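Local coordinates for protein N6 adenine specific DNA methylase (Encephalitozoon cuniculi, PDB 3Q87) that is the catalytic subunit of the Mtq2-Trm112 complex, which uses S-adenosylmethionine to methylate the translation termination factor eRF1, at residues M1-E5 and N53-S59. Residues are numbered along the deposited sequence; the frame is centred on the assembly and turned at random.
Sequences MDWYE and NIRALES. With SAM (S-adenosylmethionine), chain D.
N53 and D2 make the direct hydrogen bond of this contact. ND2 of N53 donates to the backbone O of D2 at 3.0 Å. The bond is nearly straight (165°) and uses a lone pair in the carbonyl plane. The N53 side chain extends away from its own backbone N (chi1 180°), and its other amide atom caps the helix. There OD1 of N53 accepts a weak N-cap bond from A56 N, 3.4 Å away. One amide thus ties the N-terminal loop to helix 54-58.

Two waters add to the link. One donates to D2 O and accepts from NE of R55. The other accepts from Y4 N and from ND2 of N53, and lies 2.8 Å from O3' of S-adenosylmethionine.

Van der Waals packing centres on W3. Its CB makes an apolar contact with CB of A56 at 3.5 Å. The indole runs along the helix flank, with CE3 near R55 O. Its six-membered ring reaches S59, where CZ3 lies 3.6 Å from OG.

Y4 turns to the ligand instead. The methyl carbon CE of S-adenosylmethionine sits over the centre of the Y4 ring, 3.5 Å above its plane, and Y4 OH is hydrogen-bonded to D9. D51 binds both the ligand and N53 N. Y4 and N53 thus place the contact at the edge of the S-adenosylmethionine pocket, next to D51, the acidic residue at the end of strand 46-51, which in class I methyltransferases of Rossmann-like fold usually binds the ribose hydroxyls.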
loop_
_atom_site.group_PDB
_atom_site.type_symbol
_atom_site.label_atom_id
_atom_site.label_comp_id
_atom_site.label_asym_id
_atom_site.label_seq_id
_atom_site.Cartn_x
_atom_site.Cartn_y
_atom_site.Cartn_z
ATOM N N MET B 1 -19.582 11.826 8.449
ATOM C CA MET B 1 -18.604 11.032 9.180
ATOM C C MET B 1 -17.207 11.512 8.801
ATOM O O MET B 1 -16.963 11.881 7.653
ATOM C CB MET B 1 -18.757 9.554 8.817
ATOM C CG MET B 1 -18.491 9.309 7.330
ATOM S SD MET B 1 -18.966 7.691 6.694
ATOM C CE MET B 1 -19.683 8.203 5.132
ATOM N N ASP B 2 -16.292 11.502 9.759
ATOM C CA ASP B 2 -14.931 11.957 9.504
ATOM C C ASP B 2 -14.156 10.893 8.731
ATOM O O ASP B 2 -13.257 11.209 7.955
ATOM C CB ASP B 2 -14.222 12.278 10.819
ATOM C CG ASP B 2 -14.687 13.597 11.432
ATOM O OD1 ASP B 2 -14.866 13.654 12.669
ATOM O OD2 ASP B 2 -14.873 14.577 10.678
ATOM N N TRP B 3 -14.500 9.628 8.958
ATOM C CA TRP B 3 -13.884 8.527 8.225
ATOM C C TRP B 3 -14.827 7.331 8.232
ATOM O O TRP B 3 -15.755 7.273 9.025
ATOM C CB TRP B 3 -12.512 8.164 8.807
ATOM C CG TRP B 3 -12.560 7.664 10.249
ATOM C CD1 TRP B 3 -13.047 6.465 10.685
ATOM C CD2 TRP B 3 -12.079 8.347 11.415
ATOM N NE1 TRP B 3 -12.905 6.361 12.050
ATOM C CE2 TRP B 3 -12.316 7.505 12.520
ATOM C CE3 TRP B 3 -11.469 9.584 11.630
ATOM C CZ2 TRP B 3 -11.976 7.869 13.821
ATOM C CZ3 TRP B 3 -11.125 9.940 12.919
ATOM C CH2 TRP B 3 -11.378 9.088 13.999
ATOM N N TYR B 4 -14.597 6.386 7.340
ATOM C CA TYR B 4 -15.461 5.218 7.250
ATOM C C TYR B 4 -15.166 4.254 8.393
ATOM O O TYR B 4 -14.021 3.854 8.588
ATOM C CB TYR B 4 -15.255 4.511 5.909
ATOM C CG TYR B 4 -16.345 3.519 5.587
ATOM C CD1 TYR B 4 -17.516 3.936 4.954
ATOM C CD2 TYR B 4 -16.215 2.179 5.911
ATOM C CE1 TYR B 4 -18.522 3.048 4.655
ATOM C CE2 TYR B 4 -17.229 1.271 5.614
ATOM C CZ TYR B 4 -18.384 1.717 4.983
ATOM O OH TYR B 4 -19.404 0.837 4.665
ATOM N N GLU B 5 -16.197 3.872 9.139
ATOM C CA GLU B 5 -16.009 3.020 10.306
ATOM C C GLU B 5 -16.342 1.571 9.955
ATOM O O GLU B 5 -17.128 1.331 9.047
ATOM C CB GLU B 5 -16.904 3.516 11.443
ATOM C CG GLU B 5 -16.562 4.912 11.907
ATOM C CD GLU B 5 -17.663 5.540 12.757
ATOM O OE1 GLU B 5 -18.575 4.808 13.210
ATOM O OE2 GLU B 5 -17.611 6.773 12.966
ATOM N N ASN B 53 -8.159 9.659 2.545
ATOM C CA ASN B 53 -8.659 10.396 3.706
ATOM C C ASN B 53 -7.622 10.560 4.829
ATOM O O ASN B 53 -7.339 9.615 5.575
ATOM C CB ASN B 53 -9.918 9.681 4.222
ATOM C CG ASN B 53 -10.527 10.345 5.426
ATOM O OD1 ASN B 53 -10.023 11.347 5.922
ATOM N ND2 ASN B 53 -11.624 9.777 5.914
ATOM N N ILE B 54 -7.067 11.762 4.963
ATOM C CA ILE B 54 -5.963 11.962 5.901
ATOM C C ILE B 54 -6.418 11.830 7.361
ATOM O O ILE B 54 -5.681 11.340 8.222
ATOM C CB ILE B 54 -5.246 13.325 5.672
ATOM C CG1 ILE B 54 -3.875 13.311 6.342
ATOM C CG2 ILE B 54 -6.090 14.498 6.171
ATOM C CD1 ILE B 54 -2.936 12.266 5.777
ATOM N N ARG B 55 -7.642 12.260 7.626
ATOM C CA ARG B 55 -8.209 12.145 8.957
ATOM C C ARG B 55 -8.211 10.699 9.454
ATOM O O ARG B 55 -7.892 10.449 10.608
ATOM C CB ARG B 55 -9.618 12.734 8.989
ATOM C CG ARG B 55 -9.665 14.153 9.513
ATOM C CD ARG B 55 -10.992 14.818 9.199
ATOM N NE ARG B 55 -10.926 15.516 7.925
ATOM C CZ ARG B 55 -10.737 16.825 7.807
ATOM N NH1 ARG B 55 -10.621 17.571 8.897
ATOM N NH2 ARG B 55 -10.675 17.382 6.604
ATOM N N ALA B 56 -8.558 9.750 8.583
ATOM C CA ALA B 56 -8.561 8.337 8.971
ATOM C C ALA B 56 -7.146 7.861 9.236
ATOM O O ALA B 56 -6.894 7.140 10.201
ATOM C CB ALA B 56 -9.203 7.483 7.900
ATOM N N LEU B 57 -6.220 8.272 8.375
ATOM C CA LEU B 57 -4.829 7.883 8.541
ATOM C C LEU B 57 -4.274 8.410 9.859
ATOM O O LEU B 57 -3.466 7.750 10.495
ATOM C CB LEU B 57 -3.963 8.378 7.374
ATOM C CG LEU B 57 -4.177 7.731 5.999
ATOM C CD1 LEU B 57 -3.126 8.257 5.013
ATOM C CD2 LEU B 57 -4.142 6.204 6.063
ATOM N N GLU B 58 -4.701 9.608 10.244
ATOM C CA GLU B 58 -4.248 10.241 11.481
ATOM C C GLU B 58 -4.787 9.554 12.744
ATOM O O GLU B 58 -4.239 9.731 13.827
ATOM C CB GLU B 58 -4.641 11.720 11.499
ATOM C CG GLU B 58 -3.742 12.603 10.630
ATOM C CD GLU B 58 -4.302 14.011 10.458
ATOM O OE1 GLU B 58 -5.456 14.258 10.885
ATOM O OE2 GLU B 58 -3.595 14.870 9.888
ATOM N N SER B 59 -5.857 8.775 12.603
ATOM C CA SER B 59 -6.392 8.011 13.727
ATOM C C SER B 59 -6.305 6.507 13.465
ATOM O O SER B 59 -7.147 5.724 13.920
ATOM C CB SER B 59 -7.835 8.436 14.011
ATOM O OG SER B 59 -7.876 9.807 14.373
HETATM N N SAM D . -11.155 -0.559 4.650
HETATM C CA SAM D . -12.219 0.120 5.402
HETATM C C SAM D . -13.272 -0.915 5.826
HETATM O O SAM D . -14.027 -0.722 6.780
HETATM O OXT SAM D . -13.395 -1.978 5.221
HETATM C CB SAM D . -12.839 1.349 4.683
HETATM C CG SAM D . -13.722 1.193 3.420
HETATM S SD SAM D . -14.609 2.688 2.793
HETATM C CE SAM D . -16.107 1.988 2.069
HETATM C "C5'" SAM D . -13.691 3.128 1.295
HETATM C "C4'" SAM D . -12.376 3.778 1.692
HETATM O "O4'" SAM D . -11.671 4.174 0.526
HETATM C "C3'" SAM D . -12.564 5.022 2.547
HETATM O "O3'" SAM D . -11.694 4.934 3.654
HETATM C "C2'" SAM D . -12.143 6.170 1.651
HETATM O "O2'" SAM D . -11.525 7.236 2.335
HETATM C "C1'" SAM D . -11.162 5.477 0.733
HETATM N N9 SAM D . -11.058 6.091 -0.582
HETATM C C8 SAM D . -12.010 6.775 -1.303
HETATM N N7 SAM D . -11.447 7.143 -2.476
HETATM C C5 SAM D . -10.159 6.687 -2.497
HETATM C C6 SAM D . -9.137 6.757 -3.427
HETATM N N6 SAM D . -9.341 7.379 -4.584
HETATM N N1 SAM D . -7.908 6.179 -3.152
HETATM C C2 SAM D . -7.680 5.521 -1.955
HETATM N N3 SAM D . -8.706 5.451 -1.032
HETATM C C4 SAM D . -9.907 6.025 -1.304
HETATM O O HOH W 1 -12.453 13.495 6.123
HETATM O O HOH W 2 -12.177 6.781 5.668
#